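Local coordinates for protein 2-aminomuconate 6-semialdehyde dehydrogenase (Burkholderia cenocepacia, PDB 4U3W) that probably oxidises the aldehyde group of 2-aminomuconate 6-semialdehyde with a nicotinamide cofactor, as a member of the aldehyde dehydrogenase family, at residues A245-G250 with G483-R488; D288-G293 with E320-A325; L398-R403 with V426-D431. One frame throughout, in Å; residues are numbered along the deposited sequence.

Contact 1. Residues A245-G250 with G483-R488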
ATOM      1  N   ALA A 245     -20.128  17.384   5.262  1.00 29.42           N
ATOM      2  CA  ALA A 245     -19.715  16.434   6.301  1.00 33.16           C
ATOM      3  C   ALA A 245     -19.694  17.151   7.627  1.00 33.92           C
ATOM      4  O   ALA A 245     -19.543  18.376   7.635  1.00 32.01           O
ATOM      5  CB  ALA A 245     -18.314  15.881   6.018  1.00 31.51           C
ATOM      6  N   ILE A 246     -19.792  16.388   8.727  1.00 29.38           N
ATOM      7  CA  ILE A 246     -19.600  16.926  10.067  1.00 29.80           C
ATOM      8  C   ILE A 246     -18.502  16.069  10.731  1.00 32.79           C
ATOM      9  O   ILE A 246     -18.603  14.845  10.711  1.00 31.52           O
ATOM     10  CB  ILE A 246     -20.848  16.840  10.946  1.00 29.93           C
ATOM     11  CG1 ILE A 246     -21.935  17.780  10.435  1.00 33.08           C
ATOM     12  CG2 ILE A 246     -20.532  17.252  12.410  1.00 32.51           C
ATOM     13  CD1 ILE A 246     -21.550  19.273  10.649  1.00 29.70           C
ATOM     14  N   THR A 247     -17.480  16.709  11.287  1.00 32.24           N
ATOM     15  CA  THR A 247     -16.501  15.984  12.124  1.00 35.67           C
ATOM     16  C   THR A 247     -16.728  16.555  13.495  1.00 35.17           C
ATOM     17  O   THR A 247     -17.039  17.759  13.686  1.00 33.80           O
ATOM     18  CB  THR A 247     -15.050  16.122  11.603  1.00 38.62           C
ATOM     19  OG1 THR A 247     -14.171  15.275  12.385  1.00 39.34           O
ATOM     20  CG2 THR A 247     -14.590  17.567  11.731  1.00 41.52           C
ATOM     21  N   PHE A 248     -16.731  15.670  14.468  1.00 33.10           N
ATOM     22  CA  PHE A 248     -17.157  16.077  15.785  1.00 33.60           C
ATOM     23  C   PHE A 248     -16.340  15.289  16.818  1.00 35.54           C
ATOM     24  O   PHE A 248     -16.140  14.105  16.648  1.00 29.36           O
ATOM     25  CB  PHE A 248     -18.658  15.843  15.979  1.00 33.03           C
ATOM     26  CG  PHE A 248     -19.109  16.016  17.417  1.00 35.88           C
ATOM     27  CD1 PHE A 248     -19.241  17.279  17.984  1.00 36.16           C
ATOM     28  CD2 PHE A 248     -19.374  14.886  18.227  1.00 39.12           C
ATOM     29  CE1 PHE A 248     -19.631  17.422  19.338  1.00 38.33           C
ATOM     30  CE2 PHE A 248     -19.786  15.023  19.564  1.00 36.70           C
ATOM     31  CZ  PHE A 248     -19.906  16.281  20.125  1.00 38.14           C
ATOM     32  N   THR A 249     -15.851  15.962  17.849  1.00 35.03           N
ATOM     33  CA  THR A 249     -15.214  15.266  18.985  1.00 32.72           C
ATOM     34  C   THR A 249     -15.980  15.717  20.232  1.00 34.94           C
ATOM     35  O   THR A 249     -16.113  16.920  20.456  1.00 36.33           O
ATOM     36  CB  THR A 249     -13.717  15.605  19.088  1.00 30.84           C
ATOM     37  OG1 THR A 249     -13.055  15.218  17.860  1.00 32.23           O
ATOM     38  CG2 THR A 249     -13.020  14.864  20.291  1.00 43.64           C
ATOM     39  N   GLY A 250     -16.497  14.783  21.029  1.00 35.00           N
ATOM     40  CA  GLY A 250     -17.211  15.178  22.243  1.00 33.83           C
ATOM     41  C   GLY A 250     -18.085  14.087  22.832  1.00 35.39           C
ATOM     42  O   GLY A 250     -17.836  12.901  22.621  1.00 33.41           O
ATOM     43  N   GLY A 483     -15.884   5.797  12.355  1.00 43.42           N
ATOM     44  CA  GLY A 483     -14.753   6.090  11.475  1.00 42.60           C
ATOM     45  C   GLY A 483     -13.397   6.153  12.172  1.00 48.68           C
ATOM     46  O   GLY A 483     -13.294   6.025  13.401  1.00 42.22           O
ATOM     47  N   ARG A 484     -12.360   6.355  11.358  1.00 41.43           N
ATOM     48  CA  ARG A 484     -11.004   6.545  11.824  1.00 44.14           C
ATOM     49  C   ARG A 484     -10.447   7.803  11.162  1.00 44.92           C
ATOM     50  O   ARG A 484     -10.796   8.116  10.010  1.00 40.00           O
ATOM     51  CB  ARG A 484     -10.122   5.306  11.480  1.00 41.03           C
ATOM     52  CG  ARG A 484     -10.494   4.022  12.294  1.00 41.81           C
ATOM     53  CD  ARG A 484     -10.184   4.174  13.800  1.00 41.73           C
ATOM     54  NE  ARG A 484     -10.445   2.943  14.571  1.00 42.46           N
ATOM     55  CZ  ARG A 484     -11.639   2.590  15.053  1.00 43.18           C
ATOM     56  NH1 ARG A 484     -12.718   3.377  14.852  1.00 43.28           N
ATOM     57  NH2 ARG A 484     -11.767   1.451  15.741  1.00 43.87           N
ATOM     58  N   GLU A 485      -9.585   8.517  11.883  1.00 39.67           N
ATOM     59  CA  GLU A 485      -8.804   9.597  11.288  1.00 39.02           C
ATOM     60  C   GLU A 485      -7.331   9.286  11.565  1.00 39.49           C
ATOM     61  O   GLU A 485      -7.025   8.446  12.423  1.00 41.75           O
ATOM     62  CB  GLU A 485      -9.229  10.960  11.853  1.00 41.87           C
ATOM     63  CG  GLU A 485     -10.722  11.258  11.568  1.00 42.70           C
ATOM     64  CD  GLU A 485     -11.084  12.747  11.630  1.00 43.50           C
ATOM     65  OE1 GLU A 485     -10.184  13.598  11.460  1.00 40.10           O
ATOM     66  OE2 GLU A 485     -12.283  13.061  11.881  1.00 45.17           O
ATOM     67  N   GLY A 486      -6.435   9.989  10.884  1.00 38.22           N
ATOM     68  CA  GLY A 486      -4.997   9.687  10.919  1.00 37.98           C
ATOM     69  C   GLY A 486      -4.520   9.080   9.612  1.00 38.00           C
ATOM     70  O   GLY A 486      -5.182   8.222   9.032  1.00 38.36           O
ATOM     71  N   GLY A 487      -3.384   9.560   9.096  1.00 40.46           N
ATOM     72  CA  GLY A 487      -2.847   8.987   7.872  1.00 37.69           C
ATOM     73  C   GLY A 487      -3.840   8.912   6.716  1.00 38.99           C
ATOM     74  O   GLY A 487      -4.657   9.836   6.536  1.00 38.50           O
ATOM     75  N   ARG A 488      -3.807   7.797   5.971  1.00 38.07           N
ATOM     76  CA  ARG A 488      -4.718   7.589   4.833  1.00 41.27           C
ATOM     77  C   ARG A 488      -6.218   7.652   5.230  1.00 38.37           C
ATOM     78  O   ARG A 488      -7.065   7.923   4.371  1.00 38.28           O
ATOM     79  CB  ARG A 488      -4.486   6.229   4.150  1.00 38.56           C
ATOM     80  CG  ARG A 488      -4.890   5.014   5.067  1.00 66.62           C
ATOM     81  CD  ARG A 488      -4.784   3.639   4.376  1.00 68.51           C
ATOM     82  NE  ARG A 488      -5.040   2.530   5.307  1.00 69.85           N
ATOM     83  CZ  ARG A 488      -6.176   1.829   5.374  1.00 68.78           C
ATOM     84  NH1 ARG A 488      -7.173   2.109   4.551  1.00 67.00           N
ATOM     85  NH2 ARG A 488      -6.321   0.840   6.263  1.00 68.10           N
TER

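Contact 2. Residues D288-G293 with E320-A325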
ATOM      1  N   ASP A 288       7.562   1.027  39.256  1.00 35.58           N
ATOM      2  CA  ASP A 288       7.654   2.489  39.327  1.00 36.94           C
ATOM      3  C   ASP A 288       7.153   3.167  38.058  1.00 35.54           C
ATOM      4  O   ASP A 288       6.523   4.252  38.107  1.00 36.15           O
ATOM      5  CB  ASP A 288       9.095   2.943  39.577  1.00 36.72           C
ATOM      6  CG  ASP A 288       9.588   2.608  40.982  1.00 40.70           C
ATOM      7  OD1 ASP A 288       8.790   2.273  41.885  1.00 39.31           O
ATOM      8  OD2 ASP A 288      10.815   2.674  41.159  1.00 44.85           O
ATOM      9  N   ALA A 289       7.429   2.552  36.906  1.00 34.24           N
ATOM     10  CA  ALA A 289       6.931   3.107  35.645  1.00 32.07           C
ATOM     11  C   ALA A 289       5.399   3.063  35.528  1.00 29.38           C
ATOM     12  O   ALA A 289       4.784   4.022  35.030  1.00 29.11           O
ATOM     13  CB  ALA A 289       7.568   2.375  34.428  1.00 27.63           C
ATOM     14  N   ALA A 290       4.794   1.965  35.978  1.00 29.67           N
ATOM     15  CA  ALA A 290       3.340   1.807  35.910  1.00 29.08           C
ATOM     16  C   ALA A 290       2.644   2.778  36.861  1.00 29.91           C
ATOM     17  O   ALA A 290       1.620   3.338  36.489  1.00 30.32           O
ATOM     18  CB  ALA A 290       2.919   0.364  36.254  1.00 29.49           C
ATOM     19  N   VAL A 291       3.186   2.986  38.073  1.00 29.82           N
ATOM     20  CA  VAL A 291       2.580   3.994  38.973  1.00 31.65           C
ATOM     21  C   VAL A 291       2.657   5.382  38.358  1.00 30.79           C
ATOM     22  O   VAL A 291       1.629   6.065  38.263  1.00 31.17           O
ATOM     23  CB  VAL A 291       3.245   4.029  40.398  1.00 36.35           C
ATOM     24  CG1 VAL A 291       2.631   5.171  41.259  1.00 35.23           C
ATOM     25  CG2 VAL A 291       3.076   2.719  41.138  1.00 32.55           C
ATOM     26  N   ALA A 292       3.836   5.800  37.884  1.00 30.86           N
ATOM     27  CA  ALA A 292       3.920   7.098  37.194  1.00 32.95           C
ATOM     28  C   ALA A 292       2.983   7.210  35.967  1.00 31.78           C
ATOM     29  O   ALA A 292       2.424   8.287  35.682  1.00 30.26           O
ATOM     30  CB  ALA A 292       5.364   7.370  36.736  1.00 32.87           C
ATOM     31  N   GLY A 293       2.857   6.111  35.222  1.00 30.72           N
ATOM     32  CA  GLY A 293       2.050   6.099  33.988  1.00 28.28           C
ATOM     33  C   GLY A 293       0.562   6.282  34.315  1.00 26.41           C
ATOM     34  O   GLY A 293      -0.169   6.993  33.599  1.00 27.12           O
ATOM     35  N   GLU A 320      -2.234  -3.604  46.867  1.00 43.39           N
ATOM     36  CA  GLU A 320      -2.140  -2.681  48.015  1.00 44.17           C
ATOM     37  C   GLU A 320      -0.970  -1.712  47.914  1.00 42.49           C
ATOM     38  O   GLU A 320      -1.130  -0.517  48.155  1.00 42.03           O
ATOM     39  CB  GLU A 320      -2.047  -3.472  49.337  1.00 50.79           C
ATOM     40  CG  GLU A 320      -3.350  -4.153  49.686  1.00 58.56           C
ATOM     41  CD  GLU A 320      -3.491  -4.455  51.181  1.00 72.36           C
ATOM     42  OE1 GLU A 320      -2.640  -4.009  51.998  1.00 75.24           O
ATOM     43  OE2 GLU A 320      -4.482  -5.133  51.539  1.00 77.77           O
ATOM     44  N   ARG A 321       0.190  -2.226  47.519  1.00 39.46           N
ATOM     45  CA  ARG A 321       1.376  -1.397  47.277  1.00 40.47           C
ATOM     46  C   ARG A 321       1.138  -0.382  46.162  1.00 39.40           C
ATOM     47  O   ARG A 321       1.599   0.764  46.251  1.00 40.67           O
ATOM     48  CB  ARG A 321       2.585  -2.265  46.881  1.00 40.15           C
ATOM     49  CG  ARG A 321       3.112  -3.139  47.965  1.00 45.67           C
ATOM     50  CD  ARG A 321       4.403  -3.901  47.507  1.00 58.29           C
ATOM     51  NE  ARG A 321       5.305  -3.058  46.711  1.00 56.21           N
ATOM     52  CZ  ARG A 321       5.756  -3.341  45.487  1.00 53.65           C
ATOM     53  NH1 ARG A 321       5.419  -4.464  44.864  1.00 51.01           N
ATOM     54  NH2 ARG A 321       6.574  -2.492  44.883  1.00 53.04           N
ATOM     55  N   PHE A 322       0.441  -0.804  45.101  1.00 37.93           N
ATOM     56  CA  PHE A 322       0.159   0.110  43.992  1.00 35.68           C
ATOM     57  C   PHE A 322      -0.748   1.245  44.474  1.00 35.88           C
ATOM     58  O   PHE A 322      -0.506   2.419  44.190  1.00 35.71           O
ATOM     59  CB  PHE A 322      -0.485  -0.626  42.813  1.00 36.91           C
ATOM     60  CG  PHE A 322      -0.638   0.229  41.563  1.00 36.30           C
ATOM     61  CD1 PHE A 322      -1.755   1.033  41.377  1.00 37.67           C
ATOM     62  CD2 PHE A 322       0.355   0.232  40.604  1.00 35.32           C
ATOM     63  CE1 PHE A 322      -1.872   1.842  40.208  1.00 36.86           C
ATOM     64  CE2 PHE A 322       0.265   1.027  39.449  1.00 36.02           C
ATOM     65  CZ  PHE A 322      -0.855   1.809  39.248  1.00 36.15           C
ATOM     66  N   VAL A 323      -1.806   0.907  45.191  1.00 35.73           N
ATOM     67  CA  VAL A 323      -2.721   1.959  45.646  1.00 37.16           C
ATOM     68  C   VAL A 323      -1.958   2.968  46.521  1.00 38.11           C
ATOM     69  O   VAL A 323      -2.051   4.166  46.327  1.00 37.88           O
ATOM     70  CB  VAL A 323      -3.915   1.384  46.423  1.00 40.45           C
ATOM     71  CG1 VAL A 323      -4.782   2.535  46.921  1.00 40.21           C
ATOM     72  CG2 VAL A 323      -4.735   0.458  45.540  1.00 39.81           C
ATOM     73  N   ALA A 324      -1.164   2.460  47.464  1.00 41.08           N
ATOM     74  CA  ALA A 324      -0.389   3.308  48.366  1.00 40.61           C
ATOM     75  C   ALA A 324       0.590   4.218  47.617  1.00 38.82           C
ATOM     76  O   ALA A 324       0.668   5.385  47.931  1.00 39.29           O
ATOM     77  CB  ALA A 324       0.383   2.429  49.408  1.00 46.19           C
ATOM     78  N   ALA A 325       1.343   3.694  46.639  1.00 37.46           N
ATOM     79  CA  ALA A 325       2.277   4.535  45.857  1.00 37.38           C
ATOM     80  C   ALA A 325       1.575   5.587  45.015  1.00 37.66           C
ATOM     81  O   ALA A 325       2.050   6.717  44.859  1.00 39.27           O
ATOM     82  CB  ALA A 325       3.151   3.671  44.927  1.00 36.16           C
TER

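Contact 3. Residues L398-R403 with V426-D431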
ATOM      1  N   LEU A 398     -15.531  -0.542  44.680  1.00 45.35           N
ATOM      2  CA  LEU A 398     -16.767  -0.587  43.879  1.00 46.22           C
ATOM      3  C   LEU A 398     -16.799  -1.807  42.929  1.00 45.84           C
ATOM      4  O   LEU A 398     -15.779  -2.166  42.346  1.00 46.34           O
ATOM      5  CB  LEU A 398     -16.912   0.712  43.089  1.00 42.63           C
ATOM      6  CG  LEU A 398     -17.028   1.987  43.931  1.00 40.28           C
ATOM      7  CD1 LEU A 398     -16.989   3.232  43.037  1.00 41.58           C
ATOM      8  CD2 LEU A 398     -18.356   1.951  44.729  1.00 40.12           C
ATOM      9  N   PRO A 399     -17.974  -2.439  42.766  1.00 46.34           N
ATOM     10  CA  PRO A 399     -18.123  -3.566  41.833  1.00 47.38           C
ATOM     11  C   PRO A 399     -18.197  -3.076  40.386  1.00 45.06           C
ATOM     12  O   PRO A 399     -18.530  -1.904  40.202  1.00 46.12           O
ATOM     13  CB  PRO A 399     -19.447  -4.211  42.267  1.00 51.85           C
ATOM     14  CG  PRO A 399     -20.260  -3.042  42.811  1.00 52.82           C
ATOM     15  CD  PRO A 399     -19.227  -2.172  43.524  1.00 51.84           C
ATOM     16  N   ASP A 400     -17.934  -3.951  39.414  1.00 42.73           N
ATOM     17  CA  ASP A 400     -17.902  -3.578  37.993  1.00 45.97           C
ATOM     18  C   ASP A 400     -19.223  -2.971  37.502  1.00 46.95           C
ATOM     19  O   ASP A 400     -19.268  -2.225  36.495  1.00 46.44           O
ATOM     20  CB  ASP A 400     -17.537  -4.813  37.140  1.00 49.34           C
ATOM     21  CG  ASP A 400     -16.057  -5.223  37.284  1.00 53.03           C
ATOM     22  OD1 ASP A 400     -15.317  -4.585  38.069  1.00 53.22           O
ATOM     23  OD2 ASP A 400     -15.635  -6.180  36.595  1.00 54.93           O
ATOM     24  N   SER A 401     -20.292  -3.251  38.246  1.00 48.29           N
ATOM     25  CA  SER A 401     -21.638  -2.796  37.920  1.00 49.98           C
ATOM     26  C   SER A 401     -21.962  -1.380  38.394  1.00 49.93           C
ATOM     27  O   SER A 401     -23.009  -0.832  38.032  1.00 49.70           O
ATOM     28  CB  SER A 401     -22.641  -3.759  38.550  1.00 53.46           C
ATOM     29  OG  SER A 401     -22.448  -3.728  39.949  1.00 54.85           O
ATOM     30  N   ALA A 402     -21.105  -0.796  39.230  1.00 49.76           N
ATOM     31  CA  ALA A 402     -21.415   0.520  39.817  1.00 49.19           C
ATOM     32  C   ALA A 402     -21.427   1.624  38.748  1.00 45.75           C
ATOM     33  O   ALA A 402     -20.664   1.569  37.768  1.00 42.15           O
ATOM     34  CB  ALA A 402     -20.434   0.868  40.918  1.00 49.16           C
ATOM     35  N   ARG A 403     -22.332   2.604  38.915  1.00 45.42           N
ATOM     36  CA  ARG A 403     -22.416   3.706  37.957  1.00 43.42           C
ATOM     37  C   ARG A 403     -21.072   4.466  37.893  1.00 43.15           C
ATOM     38  O   ARG A 403     -20.651   4.915  36.830  1.00 46.24           O
ATOM     39  CB  ARG A 403     -23.577   4.658  38.292  1.00 43.86           C
ATOM     40  CG  ARG A 403     -24.970   3.995  38.250  1.00 47.49           C
ATOM     41  CD  ARG A 403     -26.073   5.027  38.581  1.00 51.27           C
ATOM     42  NE  ARG A 403     -25.844   6.200  37.745  1.00 53.17           N
ATOM     43  CZ  ARG A 403     -26.238   7.432  38.035  1.00 52.51           C
ATOM     44  NH1 ARG A 403     -26.891   7.691  39.155  1.00 52.21           N
ATOM     45  NH2 ARG A 403     -25.958   8.405  37.196  1.00 52.12           N
ATOM     46  N   VAL A 426      -9.360  -9.332  30.969  1.00 38.01           N
ATOM     47  CA  VAL A 426      -9.733  -9.020  29.595  1.00 36.22           C
ATOM     48  C   VAL A 426     -11.275  -8.831  29.523  1.00 40.96           C
ATOM     49  O   VAL A 426     -11.768  -7.855  28.941  1.00 38.79           O
ATOM     50  CB  VAL A 426      -9.265 -10.125  28.624  1.00 35.62           C
ATOM     51  CG1 VAL A 426      -9.960  -9.977  27.273  1.00 34.79           C
ATOM     52  CG2 VAL A 426      -7.699 -10.071  28.432  1.00 33.82           C
ATOM     53  N   LYS A 427     -12.021  -9.753  30.124  1.00 41.10           N
ATOM     54  CA  LYS A 427     -13.475  -9.649  30.169  1.00 43.60           C
ATOM     55  C   LYS A 427     -13.929  -8.394  30.883  1.00 43.05           C
ATOM     56  O   LYS A 427     -14.879  -7.724  30.421  1.00 41.43           O
ATOM     57  CB  LYS A 427     -14.113 -10.862  30.847  1.00 48.17           C
ATOM     58  CG  LYS A 427     -13.984 -12.137  30.041  1.00 54.62           C
ATOM     59  CD  LYS A 427     -14.653 -13.314  30.761  1.00 61.68           C
ATOM     60  CE  LYS A 427     -14.350 -14.640  30.067  1.00 67.76           C
ATOM     61  NZ  LYS A 427     -14.901 -14.633  28.686  1.00 71.09           N
ATOM     62  N   ARG A 428     -13.270  -8.054  31.993  1.00 41.20           N
ATOM     63  CA  ARG A 428     -13.706  -6.863  32.756  1.00 40.89           C
ATOM     64  C   ARG A 428     -13.437  -5.548  31.974  1.00 37.86           C
ATOM     65  O   ARG A 428     -14.247  -4.608  31.959  1.00 38.48           O
ATOM     66  CB  ARG A 428     -13.004  -6.852  34.115  1.00 39.45           C
ATOM     67  CG  ARG A 428     -13.411  -8.080  34.928  1.00 41.74           C
ATOM     68  CD  ARG A 428     -12.750  -8.168  36.283  1.00 43.17           C
ATOM     69  NE  ARG A 428     -13.180  -7.128  37.228  1.00 41.56           N
ATOM     70  CZ  ARG A 428     -12.570  -6.935  38.401  1.00 42.62           C
ATOM     71  NH1 ARG A 428     -11.537  -7.702  38.728  1.00 41.60           N
ATOM     72  NH2 ARG A 428     -12.966  -5.987  39.234  1.00 42.08           N
ATOM     73  N   VAL A 429     -12.302  -5.503  31.304  1.00 34.08           N
ATOM     74  CA  VAL A 429     -12.001  -4.355  30.464  1.00 32.88           C
ATOM     75  C   VAL A 429     -13.074  -4.230  29.373  1.00 33.04           C
ATOM     76  O   VAL A 429     -13.614  -3.149  29.183  1.00 33.84           O
ATOM     77  CB  VAL A 429     -10.578  -4.471  29.820  1.00 30.34           C
ATOM     78  CG1 VAL A 429     -10.409  -3.423  28.665  1.00 29.79           C
ATOM     79  CG2 VAL A 429      -9.482  -4.288  30.873  1.00 29.95           C
ATOM     80  N   ASN A 430     -13.428  -5.338  28.710  1.00 33.13           N
ATOM     81  CA  ASN A 430     -14.370  -5.275  27.569  1.00 35.72           C
ATOM     82  C   ASN A 430     -15.842  -5.140  27.953  1.00 38.02           C
ATOM     83  O   ASN A 430     -16.691  -4.770  27.111  1.00 39.06           O
ATOM     84  CB  ASN A 430     -14.184  -6.499  26.671  1.00 36.67           C
ATOM     85  CG  ASN A 430     -12.885  -6.430  25.891  1.00 37.11           C
ATOM     86  OD1 ASN A 430     -12.328  -5.346  25.727  1.00 37.71           O
ATOM     87  ND2 ASN A 430     -12.387  -7.579  25.425  1.00 36.14           N
ATOM     88  N   ASP A 431     -16.129  -5.370  29.229  1.00 36.83           N
ATOM     89  CA  ASP A 431     -17.481  -5.145  29.741  1.00 41.13           C
ATOM     90  C   ASP A 431     -17.803  -3.631  29.877  1.00 45.58           C
ATOM     91  O   ASP A 431     -17.747  -3.026  30.972  1.00 44.39           O
ATOM     92  CB  ASP A 431     -17.645  -5.880  31.072  1.00 42.06           C
ATOM     93  CG  ASP A 431     -18.977  -5.585  31.724  1.00 49.46           C
ATOM     94  OD1 ASP A 431     -19.964  -5.319  30.978  1.00 49.11           O
ATOM     95  OD2 ASP A 431     -19.025  -5.637  32.980  1.00 52.55           O
TER
HETATM   96  O   HOH W   1     -17.119  -7.126  34.303  1.00 45.26           O

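Contact 1. Residues A245-G250 with G483-R488
Thr247 and Glu485 meet through a single hydrogen bond, in which Thr247 OG1 donates to Glu485 OE2 over 3.0 Å. The hydroxyl comes in on the syn lone pair of OE2, the side facing the other carboxylate oxygen. The two CA atoms stand 10.0 Å apart, Thr247 CA to Glu485 CA, so the gap is bridged mainly by the extended glutamate. Its chain continues straight beyond CG, while the threonine hydroxyl, opposite the backbone nitrogen at chi1 -174°, reaches out to meet it.

Both polar groups are buried and belong to a wider network. Lys182 NZ hydrogen-bonds to Thr247 OG1 and also to Thr249 OG1. Ser270 OG shares OE2 with Thr247, and Tyr494 OH bonds to OE1; with both oxygens engaged, the carboxylate is unlikely to rotate freely. Just before it in the chain, Arg484 NH1 turns back to Gly483 O (3.1 Å), and its NH2 forms a salt bridge with Glu496 of a second subunit. Arg484 thus reaches the second subunit.

Strand 245-249 is paired in parallel with strands 153-169 and 268-272, in the sheet that in aldehyde dehydrogenases typically forms the core of the Rossmann-like cofactor-binding domain. Helix 252-261 packs against Ile246 and Phe248, and Glu485 approaches this sheet from the loop that leads into helix 487-493.

Contact 2. Residues D288-G293 with E320-A325
The Phe322 ring meets helix 287-299 with its CE2 corner: the carbonyl carbon of Ala290 lies at the ring edge, close to the ring plane, with Ala290 C 3.9 Å from Phe322 CE2. Val291 approaches the same corner obliquely, its CG2 methyl 3.7 Å from Phe322 CE2 and equally near CD2. Ala290 CB adds a looser apolar touch to Phe322 CE2 at 4.2 Å. More of the ring's surroundings come from Phe287 and Val294 of the same helix, and from Val281 on strand 277-281.

The ring is carried there by its first torsion: CG lies opposite the backbone nitrogen (chi1 -173°), which brings the ring across to the other helix. The side chains of Val291 and Phe322 lie alongside with opposite headings. Val291 CG2 touches both Phe322 and Ala325, which are about one turn apart, and rests 3.9 Å from Ala325 CB, while Val291 CG1 comes 3.9 Å from Ala325 C. Leu326 and Gln329 pack on Val291 as well. Nearby, Arg321, an exposed residue of helix 319-331, makes a cation-pi interaction with Phe287.

Locally the helix axes pass 10.2 Å apart and cross at -50°, running in broadly the same direction. Strand 277-281, helix 287-299 and strand 309-315 form a beta-alpha-beta crossover, and helix 319-331 follows the second strand, an arrangement characteristic of the alpha/beta catalytic domain of aldehyde dehydrogenases.

Contact 3. Residues L398-R403 with V426-D431
A side-on, two-pronged salt bridge between Asp400 and Arg428 ties a type I beta turn, Pro399 to Ala402, to the end of helix 422-430. Both elements belong to the alpha/beta catalytic domain of the aldehyde dehydrogenase fold: the turn follows strand 393-396, and the helix follows strand 413-419, its neighbour in the sheet.

Arg428 NE donates to Asp400 OD2 over a short 2.7 Å, while Arg428 NH2 reaches Asp400 OD1 at 3.0 Å. The second bond is the straighter, with an N-H...O angle of 164°. Carboxylate and guanidinium are nearly coplanar, 28° apart, and the acid meets the guanidinium at its edge. OD2 offers its syn lone pair; OD1 is also approached from the syn side, but from somewhat above the carboxylate plane. A bend at chi3 of Arg428 (68°) turns the guanidinium off the line of the extended first part of its chain and brings NE against the acid.

The remaining nitrogen, NH1, pairs with Glu424 and with the carbonyl oxygen of Pro418, so the guanidinium is fixed on more than one side. Tyr313 packs against both partners. Asp431, the first residue to leave helical geometry, forms a salt bridge with Arg406, whose other terminal nitrogen bonds to the carbonyl oxygen of Asp400. The two acids come fairly close, and a water lies between them, 2.9 Å from Asp400 OD2 and 2.8 Å from Asp431 OD2.

Overall arrangement
Contacts 2 and 3 both belong to the seven-stranded sheet region of the catalytic domain, on the same side of the chain's centre, with contact centres about 21 Å apart and nearest atoms about 11 Å apart. Contact 1 lies deeper, about 10 Å from that centre, on the sheet that in this family forms the cofactor-binding domain. Its centre is about 35 Å from the centre of contact 2 and about 28 Å from that of contact 3. Along the chain, contacts 2 and 3 follow in series within the stretch of chain spanned by contact 1. A magnesium ion lies about 9 Å from the side chain of Glu485; no two of the contacts touch.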